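Local coordinates for protein mercuric reductase (Metallosphaera sedula, PDB 4YWO) that probably reduces mercuric ion to elemental mercury with NADPH, working as an FAD-containing homodimer of the pyridine nucleotide-disulfide oxidoreductase family, at residues 291-295 with 332-336; 310-316 with 338-343; 350-356 with 401-407. One frame throughout, in Å; residues are numbered along the deposited sequence. Where two conformers were deposited one is given.

In the fold
Contacts 1 and 2 alternate along the chain: 291-295 and 310-316 come first, then 332-336 and 338-343; helix 314-330, which begins within 310-316, leads to 332-336. Their centres are about 15 Å apart, and V336 of contact 1 packs on L316 of contact 2. Contact 3 follows in series, within the antiparallel sheet of the dimerisation domain; its centre lies about 12 Å from that of contact 2 and about 25 Å from that of contact 1. Strand 343-345 continues the chain from contact 2 into this sheet, where Q343 pairs with R353. The three contacts thus run from a surface loop, past the flavin, into the sheet of the dimerisation domain.

Contact 1 of 3, residues 291-295 with 332-336; sequences DDELR and SHKRV
E293 OE1 takes a hydrogen bond from H333 ND1 (2.7 Å), a His-carboxylate pair that joins a type I beta turn, D291 to L294, to the loop following helix 314-330. The donor comes in on the syn side of the carboxylate, whose plane stands 69° from the imidazole. R295 grips the same oxygen end-on with two nitrogens, NH2 at 2.7 Å and NH1 at 2.8 Å from E293 OE1. R295, its CG opposite the backbone N (chi1 -165°) and its chain bent at chi3, brings the guanidinium to E293; its NE is hydrogen-bonded to Y302 OH. D291 braces the turn from within: its OD1 accepts from E293 N, an Asx turn, and from R295 N, on opposite faces of the carboxylate, while OD2 forms a salt bridge with R295 NH1 whose hydrogen bond is weak. Across the loops, D292 OD2 and R335 NH1 (3.2 Å) make another salt bridge, its hydrogen bond also weak. N327 of helix 314-330 donates to both E293 O and K334 O, whereas V336 N is buried without a partner. A water links the two loops, accepting from R295 NH2 at 3.0 Å and donating to S332 O at 2.6 Å.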
loop_
_atom_site.group_PDB
_atom_site.type_symbol
_atom_site.label_atom_id
_atom_site.label_comp_id
_atom_site.label_asym_id
_atom_site.label_seq_id
_atom_site.Cartn_x
_atom_site.Cartn_y
_atom_site.Cartn_z
ATOM N N ASP A 291 6.822 -6.621 32.724
ATOM C CA ASP A 291 7.499 -7.745 32.022
ATOM C C ASP A 291 6.955 -7.880 30.602
ATOM O O ASP A 291 6.145 -7.087 30.212
ATOM C CB ASP A 291 7.423 -9.016 32.843
ATOM C CG ASP A 291 6.060 -9.551 32.986
ATOM O OD1 ASP A 291 5.132 -9.175 32.244
ATOM O OD2 ASP A 291 5.828 -10.448 33.893
ATOM N N ASP A 292 7.419 -8.831 29.801
ATOM C CA ASP A 292 6.843 -9.001 28.435
ATOM C C ASP A 292 5.406 -9.354 28.349
ATOM O O ASP A 292 4.849 -9.236 27.286
ATOM C CB ASP A 292 7.508 -10.218 27.749
ATOM C CG ASP A 292 8.870 -9.999 27.438
ATOM O OD1 ASP A 292 9.328 -8.854 27.622
ATOM O OD2 ASP A 292 9.490 -10.993 26.978
ATOM N N GLU A 293 4.750 -9.815 29.431
ATOM C CA GLU A 293 3.370 -10.157 29.464
ATOM C C GLU A 293 2.477 -8.940 30.019
ATOM O O GLU A 293 1.264 -9.140 30.205
ATOM C CB GLU A 293 3.157 -11.410 30.374
ATOM C CG GLU A 293 3.990 -12.566 29.826
ATOM C CD GLU A 293 3.972 -13.837 30.705
ATOM O OE1 GLU A 293 3.194 -13.871 31.665
ATOM O OE2 GLU A 293 4.738 -14.800 30.349
ATOM N N LEU A 294 3.186 -7.843 30.149
ATOM C CA LEU A 294 2.608 -6.507 30.443
ATOM C C LEU A 294 2.254 -6.411 31.927
ATOM O O LEU A 294 1.429 -5.564 32.355
ATOM C CB LEU A 294 1.367 -6.237 29.591
ATOM C CG LEU A 294 1.736 -6.248 28.080
ATOM C CD1 LEU A 294 0.557 -5.997 27.172
ATOM C CD2 LEU A 294 2.849 -5.242 27.811
ATOM N N ARG A 295 2.776 -7.338 32.688
ATOM C CA ARG A 295 2.501 -7.395 34.154
ATOM C C ARG A 295 3.469 -6.568 34.926
ATOM O O ARG A 295 4.708 -6.594 34.725
ATOM C CB ARG A 295 2.578 -8.886 34.586
ATOM C CG ARG A 295 1.989 -9.198 35.959
ATOM C CD ARG A 295 2.176 -10.735 36.267
ATOM N NE ARG A 295 1.475 -11.545 35.236
ATOM C CZ ARG A 295 2.051 -12.228 34.187
ATOM N NH1 ARG A 295 3.358 -12.225 33.984
ATOM N NH2 ARG A 295 1.305 -12.893 33.338
ATOM N N SER A 332 -3.267 -16.215 31.158
ATOM C CA SER A 332 -2.363 -16.516 29.990
ATOM C C SER A 332 -1.022 -15.774 30.164
ATOM O O SER A 332 -0.810 -14.869 31.052
ATOM C CB SER A 332 -3.091 -16.247 28.686
ATOM O OG SER A 332 -3.584 -14.898 28.701
ATOM N N HIS A 333 -0.091 -16.090 29.244
ATOM C CA HIS A 333 1.234 -15.605 29.279
ATOM C C HIS A 333 1.620 -15.067 27.862
ATOM O O HIS A 333 2.782 -15.249 27.458
ATOM C CB HIS A 333 2.094 -16.726 29.725
ATOM C CG HIS A 333 1.827 -17.127 31.134
ATOM N ND1 HIS A 333 2.337 -16.420 32.190
ATOM C CD2 HIS A 333 1.070 -18.128 31.657
ATOM C CE1 HIS A 333 1.937 -16.995 33.327
ATOM N NE2 HIS A 333 1.174 -18.025 33.025
ATOM N N LYS A 334 0.667 -14.345 27.240
ATOM C CA LYS A 334 0.798 -13.716 25.890
ATOM C C LYS A 334 1.629 -12.481 25.922
ATOM O O LYS A 334 1.709 -11.751 26.962
ATOM C CB LYS A 334 -0.519 -13.444 25.294
ATOM C CG LYS A 334 -1.304 -14.741 25.217
ATOM C CD LYS A 334 -2.506 -14.684 24.323
ATOM C CE LYS A 334 -2.995 -16.130 24.153
ATOM N NZ LYS A 334 -4.401 -16.138 23.676
ATOM N N ARG A 335 2.305 -12.245 24.768
ATOM C CA ARG A 335 3.221 -11.165 24.590
ATOM C C ARG A 335 2.962 -10.459 23.294
ATOM O O ARG A 335 2.305 -11.038 22.425
ATOM C CB ARG A 335 4.607 -11.678 24.560
ATOM C CG ARG A 335 4.767 -12.621 25.706
ATOM C CD ARG A 335 6.183 -12.970 25.906
ATOM N NE ARG A 335 6.584 -13.974 24.946
ATOM C CZ ARG A 335 7.858 -14.377 24.887
ATOM N NH1 ARG A 335 8.753 -13.897 25.769
ATOM N NH2 ARG A 335 8.233 -15.255 23.974
ATOM N N VAL A 336 3.437 -9.216 23.151
ATOM C CA VAL A 336 3.324 -8.588 21.855
ATOM C C VAL A 336 4.739 -8.210 21.527
ATOM O O VAL A 336 5.313 -7.279 22.142
ATOM C CB VAL A 336 2.338 -7.392 21.788
ATOM C CG1 VAL A 336 2.581 -6.473 22.901
ATOM C CG2 VAL A 336 2.447 -6.653 20.452
HETATM O O HOH W 1 -1.376 -14.156 33.513
#

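Contact 2 of 3, residues 310-316 with 338-343; sequences GKMLEAL and ENAVPQ. With FAD (flavin-adenine dinucleotide), chain B.
E338 lies alongside K311 where the loop leading to strand 343-345 passes the start of helix 314-330, at the junction of the FAD-binding and dimerisation parts of this disulfide-reductase fold. The two chains run antiparallel alongside each other, E338 OE2 coming 3.7 Å from K311 CG while K311 NZ, at the end of an extended chain, reaches E338 O in a weak hydrogen bond (3.3 Å). The charged ends do not pair, K311 NZ and E338 OE2 being 5.3 Å apart; E338 OE1 is hydrogen-bonded to a glycerol, probably from the crystallisation liquor. A water that accepts from K311 NZ also sits by N339 OD1, to which it probably donates. V341 then turns its two methyls to different leucines. CG1, anti to the backbone N (chi1 174°), meets L313 CD1 at 3.6 Å, and CG2 meets L316 CD1 at 3.9 Å, the L316 side chain lying roughly perpendicular to that of V341. A second water joins V341 O to K311 NZ. P342 presents its carbonyl, O lying 3.5 Å from L313 CD1, and packs on H435 of the second subunit. Q343 closes the segment with CG against L313 CD2. L313, thus packed on three successive residues, is the N-cap residue of helix 314-330; directly after it, E314 N donates to FAD O2 at 2.9 Å.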
loop_
_atom_site.group_PDB
_atom_site.type_symbol
_atom_site.label_atom_id
_atom_site.label_comp_id
_atom_site.label_asym_id
_atom_site.label_seq_id
_atom_site.Cartn_x
_atom_site.Cartn_y
_atom_site.Cartn_z
ATOM N N GLY A 310 7.424 3.193 26.013
ATOM C CA GLY A 310 8.040 2.480 24.825
ATOM C C GLY A 310 7.600 3.210 23.556
ATOM O O GLY A 310 7.548 4.447 23.500
ATOM N N LYS A 311 7.342 2.446 22.515
ATOM C CA LYS A 311 6.856 3.074 21.317
ATOM C C LYS A 311 5.456 3.609 21.586
ATOM O O LYS A 311 4.684 2.957 22.323
ATOM C CB LYS A 311 6.734 2.042 20.199
ATOM C CG LYS A 311 8.095 1.536 19.762
ATOM C CD LYS A 311 8.015 0.476 18.707
ATOM C CE LYS A 311 9.464 -0.042 18.593
ATOM N NZ LYS A 311 9.591 -0.892 17.440
ATOM N N MET A 312 5.155 4.727 20.947
ATOM C CA MET A 312 3.867 5.340 21.151
ATOM C C MET A 312 3.091 5.269 19.828
ATOM O O MET A 312 3.255 6.127 18.927
ATOM C CB MET A 312 3.992 6.735 21.775
ATOM C CG MET A 312 4.609 6.545 23.187
ATOM S SD MET A 312 4.692 8.110 24.003
ATOM C CE MET A 312 5.499 7.745 25.599
ATOM N N LEU A 313 2.235 4.290 19.740
ATOM C CA LEU A 313 1.494 4.019 18.516
ATOM C C LEU A 313 0.103 3.558 18.869
ATOM O O LEU A 313 -0.037 2.663 19.762
ATOM C CB LEU A 313 2.189 2.902 17.773
ATOM C CG LEU A 313 3.605 3.198 17.227
ATOM C CD1 LEU A 313 4.365 1.912 16.951
ATOM C CD2 LEU A 313 3.461 3.952 15.902
ATOM N N GLU A 314 -0.907 3.957 18.110
ATOM C CA GLU A 314 -2.248 3.553 18.376
ATOM C C GLU A 314 -2.468 2.069 18.260
ATOM O O GLU A 314 -3.126 1.427 19.099
ATOM C CB GLU A 314 -3.202 4.356 17.494
ATOM C CG GLU A 314 -4.646 4.123 17.816
ATOM C CD GLU A 314 -5.251 2.866 17.141
ATOM O OE1 GLU A 314 -4.654 2.159 16.274
ATOM O OE2 GLU A 314 -6.391 2.464 17.499
ATOM N N ALA A 315 -1.944 1.422 17.182
ATOM C CA ALA A 315 -2.236 0.043 16.989
ATOM C C ALA A 315 -1.570 -0.826 18.062
ATOM O O ALA A 315 -2.100 -1.877 18.464
ATOM C CB ALA A 315 -1.728 -0.389 15.550
ATOM N N LEU A 316 -0.384 -0.402 18.498
ATOM C CA LEU A 316 0.348 -1.119 19.584
ATOM C C LEU A 316 -0.403 -0.904 20.942
ATOM O O LEU A 316 -0.582 -1.888 21.682
ATOM C CB LEU A 316 1.758 -0.588 19.726
ATOM C CG LEU A 316 2.569 -1.308 20.778
ATOM C CD1 LEU A 316 2.684 -2.801 20.566
ATOM C CD2 LEU A 316 3.961 -0.648 20.932
ATOM N N GLU A 338 7.495 -6.428 19.975
ATOM C CA GLU A 338 7.674 -5.068 19.480
ATOM C C GLU A 338 8.511 -4.998 18.205
ATOM O O GLU A 338 8.496 -3.985 17.506
ATOM C CB GLU A 338 8.299 -4.186 20.563
ATOM C CG GLU A 338 7.635 -2.827 20.715
ATOM C CD GLU A 338 7.661 -2.323 22.145
ATOM O OE1 GLU A 338 7.778 -3.155 23.068
ATOM O OE2 GLU A 338 7.563 -1.093 22.345
ATOM N N ASN A 339 9.240 -6.067 17.901
ATOM C CA ASN A 339 10.138 -6.072 16.658
ATOM C C ASN A 339 9.428 -6.518 15.386
ATOM O O ASN A 339 10.042 -6.630 14.349
ATOM C CB ASN A 339 11.411 -6.849 16.912
ATOM C CG ASN A 339 12.300 -6.165 17.965
ATOM O OD1 ASN A 339 12.311 -4.917 18.116
ATOM N ND2 ASN A 339 13.057 -6.973 18.681
ATOM N N ALA A 340 8.077 -6.625 15.433
ATOM C CA ALA A 340 7.273 -6.711 14.213
ATOM C C ALA A 340 6.192 -5.605 14.205
ATOM O O ALA A 340 5.201 -5.730 13.493
ATOM C CB ALA A 340 6.616 -8.060 14.057
ATOM N N VAL A 341 6.371 -4.560 14.988
ATOM C CA VAL A 341 5.401 -3.454 15.048
ATOM C C VAL A 341 5.881 -2.299 14.140
ATOM O O VAL A 341 6.975 -1.701 14.335
ATOM C CB VAL A 341 5.297 -2.925 16.475
ATOM C CG1 VAL A 341 4.407 -1.699 16.523
ATOM C CG2 VAL A 341 4.638 -3.994 17.361
ATOM N N PRO A 342 5.068 -1.923 13.137
ATOM C CA PRO A 342 5.485 -0.790 12.255
ATOM C C PRO A 342 5.314 0.590 12.764
ATOM O O PRO A 342 4.464 0.812 13.648
ATOM C CB PRO A 342 4.631 -0.984 10.989
ATOM C CG PRO A 342 3.392 -1.607 11.554
ATOM C CD PRO A 342 3.758 -2.408 12.737
ATOM N N GLN A 343 6.176 1.513 12.319
ATOM C CA GLN A 343 6.006 2.926 12.545
ATOM C C GLN A 343 6.141 3.707 11.242
ATOM O O GLN A 343 7.112 3.534 10.493
ATOM C CB GLN A 343 7.036 3.499 13.544
ATOM C CG GLN A 343 6.857 5.010 13.725
ATOM C CD GLN A 343 8.009 5.667 14.473
ATOM O OE1 GLN A 343 8.904 5.003 15.029
ATOM N NE2 GLN A 343 7.910 6.960 14.594
HETATM P PA FAD B . -4.276 7.704 25.858
HETATM O O1A FAD B . -5.220 7.528 24.693
HETATM O O2A FAD B . -3.748 9.077 26.198
HETATM O O5B FAD B . -4.977 7.093 27.172
HETATM C C5B FAD B . -5.042 7.853 28.377
HETATM C C4B FAD B . -6.493 8.217 28.669
HETATM O O4B FAD B . -6.833 7.813 29.998
HETATM C C3B FAD B . -6.717 9.717 28.565
HETATM O O3B FAD B . -7.695 9.999 27.560
HETATM C C2B FAD B . -7.220 10.166 29.922
HETATM O O2B FAD B . -8.525 10.739 29.795
HETATM C C1B FAD B . -7.281 8.918 30.789
HETATM N N9A FAD B . -6.395 9.084 31.967
HETATM C C8A FAD B . -5.099 9.446 31.933
HETATM N N7A FAD B . -4.573 9.506 33.183
HETATM C C5A FAD B . -5.550 9.176 34.048
HETATM C C6A FAD B . -5.674 9.041 35.519
HETATM N N6A FAD B . -4.619 9.278 36.335
HETATM N N1A FAD B . -6.875 8.674 36.018
HETATM C C2A FAD B . -7.931 8.435 35.217
HETATM N N3A FAD B . -7.890 8.538 33.876
HETATM C C4A FAD B . -6.749 8.898 33.242
HETATM N N1 FAD B . 0.045 6.866 16.564
HETATM C C2 FAD B . -0.096 6.152 15.418
HETATM O O2 FAD B . -0.045 4.904 15.478
HETATM N N3 FAD B . -0.290 6.732 14.220
HETATM C C4 FAD B . -0.357 8.060 14.072
HETATM O O4 FAD B . -0.539 8.570 12.944
HETATM C C4X FAD B . -0.212 8.914 15.276
HETATM N N5 FAD B . -0.268 10.263 15.210
HETATM C C5X FAD B . -0.131 11.015 16.328
HETATM C C6 FAD B . -0.192 12.401 16.236
HETATM C C7 FAD B . -0.053 13.181 17.379
HETATM C C7M FAD B . -0.119 14.682 17.277
HETATM C C8 FAD B . 0.161 12.535 18.701
HETATM C C8M FAD B . 0.312 13.383 19.937
HETATM C C9 FAD B . 0.223 11.150 18.797
HETATM C C9A FAD B . 0.083 10.370 17.655
HETATM N N10 FAD B . 0.145 8.965 17.743
HETATM C C10 FAD B . -0.001 8.214 16.562
HETATM C "C1'" FAD B . 0.355 8.302 19.032
HETATM C "C2'" FAD B . -0.970 7.747 19.540
HETATM O "O2'" FAD B . -1.961 8.780 19.521
HETATM C "C3'" FAD B . -0.828 7.205 20.957
HETATM O "O3'" FAD B . 0.269 6.287 21.010
HETATM C "C4'" FAD B . -2.103 6.498 21.402
HETATM O "O4'" FAD B . -3.159 7.455 21.534
HETATM C "C5'" FAD B . -1.896 5.783 22.732
HETATM O "O5'" FAD B . -3.154 5.620 23.385
HETATM P P FAD B . -3.219 5.278 24.956
HETATM O O1P FAD B . -4.614 4.793 25.275
HETATM O O2P FAD B . -2.027 4.420 25.304
HETATM O O3P FAD B . -3.019 6.721 25.640
HETATM O O HOH W 2 8.995 0.069 14.631
HETATM O O HOH W 3 11.520 -2.810 16.864
#

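Contact 3 of 3, residues 350-356 with 401-407; sequences NLARVGL and VGVHAVG
H404 carries its CG anti to the carbonyl carbon (chi1 -51°), which swings the imidazole across to the residue just past the end of strand 350-355, where NE2 donates to L356 O (2.8 Å). The oxygen lies at the ring edge, near its plane, but the donor stands 51° out of the carbonyl plane and so is not on a lone pair. R353 pairs with H404 across the strands, which sets R353 CB 3.6 Å from H404 ND1. From there the R353 chain leaves by the cramped torsion between backbone N and carbonyl carbon (chi1 63°), and a bend at chi3 leads to a guanidinium that bonds to D212 O through NH1 and makes a cation-pi contact with W213. On the same face L351 and V406 run abreast, with L351 CD2 at 3.7 Å from V406 CG2. The two strands, 350-355 and 399-407, are adjacent inner strands in the five-stranded antiparallel sheet of the dimerisation domain. Hydrogen-bonded pairs A352-A405 and V354-V403 have their N-H groups and carbonyls mutually engaged, A352 N to A405 O being 2.7 Å; the V354-V403 bonds run nearly straight onto their carbonyls. N350-G407 ends the pairing with one good and one weak bond. The opposite face, with A352, V354 and V403, is covered by helix 414-422. G355 and G402 meet as a non-hydrogen-bonded pair with CA atoms 4.1 Å apart. V401 and G402 form a classic beta bulge opposite V394. Past the glycines, L356 N donates to V401 O, and L356 CD1 rests 4.0 Å from V401 CG2.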
loop_
_atom_site.group_PDB
_atom_site.type_symbol
_atom_site.label_atom_id
_atom_site.label_comp_id
_atom_site.label_asym_id
_atom_site.label_seq_id
_atom_site.Cartn_x
_atom_site.Cartn_y
_atom_site.Cartn_z
ATOM N N ASN A 350 6.115 9.297 2.490
ATOM C CA ASN A 350 6.115 8.652 3.805
ATOM C C ASN A 350 7.506 8.073 4.162
ATOM O O ASN A 350 8.354 7.761 3.281
ATOM C CB ASN A 350 5.188 7.483 3.863
ATOM C CG ASN A 350 3.710 7.714 3.628
ATOM O OD1 ASN A 350 3.001 6.737 3.302
ATOM N ND2 ASN A 350 3.214 8.939 3.709
ATOM N N LEU A 351 7.756 7.984 5.472
ATOM C CA LEU A 351 8.919 7.202 5.978
ATOM C C LEU A 351 8.299 6.092 6.750
ATOM O O LEU A 351 7.380 6.336 7.593
ATOM C CB LEU A 351 9.839 8.006 6.893
ATOM C CG LEU A 351 10.458 9.271 6.227
ATOM C CD1 LEU A 351 9.586 10.433 6.528
ATOM C CD2 LEU A 351 11.896 9.484 6.710
ATOM N N ALA A 352 8.774 4.858 6.585
ATOM C CA ALA A 352 8.158 3.744 7.306
ATOM C C ALA A 352 9.239 2.778 7.786
ATOM O O ALA A 352 10.278 2.628 7.117
ATOM C CB ALA A 352 7.280 2.998 6.371
ATOM N N ARG A 353 8.998 2.101 8.878
ATOM C CA ARG A 353 9.944 1.127 9.374
ATOM C C ARG A 353 9.221 0.028 10.151
ATOM O O ARG A 353 8.118 0.199 10.674
ATOM C CB ARG A 353 10.907 1.828 10.321
ATOM C CG ARG A 353 10.315 2.412 11.542
ATOM C CD ARG A 353 11.275 3.095 12.485
ATOM N NE ARG A 353 12.145 2.150 13.101
ATOM C CZ ARG A 353 13.208 2.529 13.833
ATOM N NH1 ARG A 353 13.438 3.835 14.012
ATOM N NH2 ARG A 353 14.012 1.615 14.328
ATOM N N VAL A 354 9.821 -1.160 10.114
ATOM C CA VAL A 354 9.369 -2.261 10.995
ATOM C C VAL A 354 10.582 -3.135 11.295
ATOM O O VAL A 354 11.417 -3.342 10.412
ATOM C CB VAL A 354 8.205 -3.059 10.347
ATOM C CG1 VAL A 354 8.521 -3.626 8.988
ATOM C CG2 VAL A 354 7.623 -4.117 11.294
ATOM N N GLY A 355 10.713 -3.620 12.524
ATOM C CA GLY A 355 11.787 -4.576 12.851
ATOM C C GLY A 355 13.100 -3.762 13.141
ATOM O O GLY A 355 13.152 -2.564 13.472
ATOM N N LEU A 356 14.185 -4.517 13.017
ATOM C CA LEU A 356 15.488 -4.023 13.440
ATOM C C LEU A 356 16.140 -3.140 12.373
ATOM O O LEU A 356 16.044 -3.405 11.144
ATOM C CB LEU A 356 16.372 -5.240 13.642
ATOM C CG LEU A 356 15.914 -6.259 14.671
ATOM C CD1 LEU A 356 16.997 -7.344 14.761
ATOM C CD2 LEU A 356 15.763 -5.603 15.988
ATOM N N VAL A 401 14.276 -9.529 9.106
ATOM C CA VAL A 401 14.077 -8.942 10.351
ATOM C C VAL A 401 13.873 -7.434 10.461
ATOM O O VAL A 401 13.585 -6.904 11.555
ATOM C CB VAL A 401 15.129 -9.370 11.396
ATOM C CG1 VAL A 401 15.152 -10.901 11.558
ATOM C CG2 VAL A 401 16.513 -8.821 11.091
ATOM N N GLY A 402 14.057 -6.713 9.356
ATOM C CA GLY A 402 13.828 -5.275 9.378
ATOM C C GLY A 402 13.600 -4.841 7.962
ATOM O O GLY A 402 14.220 -5.299 6.993
ATOM N N VAL A 403 12.691 -3.867 7.823
ATOM C CA VAL A 403 12.454 -3.179 6.549
ATOM C C VAL A 403 12.230 -1.716 6.863
ATOM O O VAL A 403 11.450 -1.378 7.782
ATOM C CB VAL A 403 11.247 -3.771 5.769
ATOM C CG1 VAL A 403 10.895 -2.936 4.567
ATOM C CG2 VAL A 403 11.397 -5.240 5.461
ATOM N N HIS A 404 12.887 -0.825 6.104
ATOM C CA HIS A 404 12.850 0.589 6.291
ATOM C C HIS A 404 12.682 1.170 4.934
ATOM O O HIS A 404 13.363 0.820 4.005
ATOM C CB HIS A 404 14.164 1.073 6.942
ATOM C CG HIS A 404 14.495 0.293 8.171
ATOM N ND1 HIS A 404 14.185 0.722 9.435
ATOM C CD2 HIS A 404 15.010 -0.950 8.321
ATOM C CE1 HIS A 404 14.469 -0.220 10.299
ATOM N NE2 HIS A 404 14.896 -1.284 9.628
ATOM N N ALA A 405 11.800 2.193 4.783
ATOM C CA ALA A 405 11.555 2.686 3.434
ATOM C C ALA A 405 11.106 4.162 3.481
ATOM O O ALA A 405 10.540 4.638 4.500
ATOM C CB ALA A 405 10.487 1.869 2.753
ATOM N N VAL A 406 11.402 4.877 2.404
ATOM C CA VAL A 406 10.924 6.245 2.177
ATOM C C VAL A 406 10.403 6.204 0.737
ATOM O O VAL A 406 11.103 5.828 -0.202
ATOM C CB VAL A 406 12.080 7.288 2.378
ATOM C CG1 VAL A 406 11.555 8.637 1.920
ATOM C CG2 VAL A 406 12.570 7.260 3.788
ATOM N N GLY A 407 9.171 6.698 0.544
ATOM C CA GLY A 407 8.607 6.774 -0.788
ATOM C C GLY A 407 7.098 7.007 -0.723
ATOM O O GLY A 407 6.489 7.094 0.367
#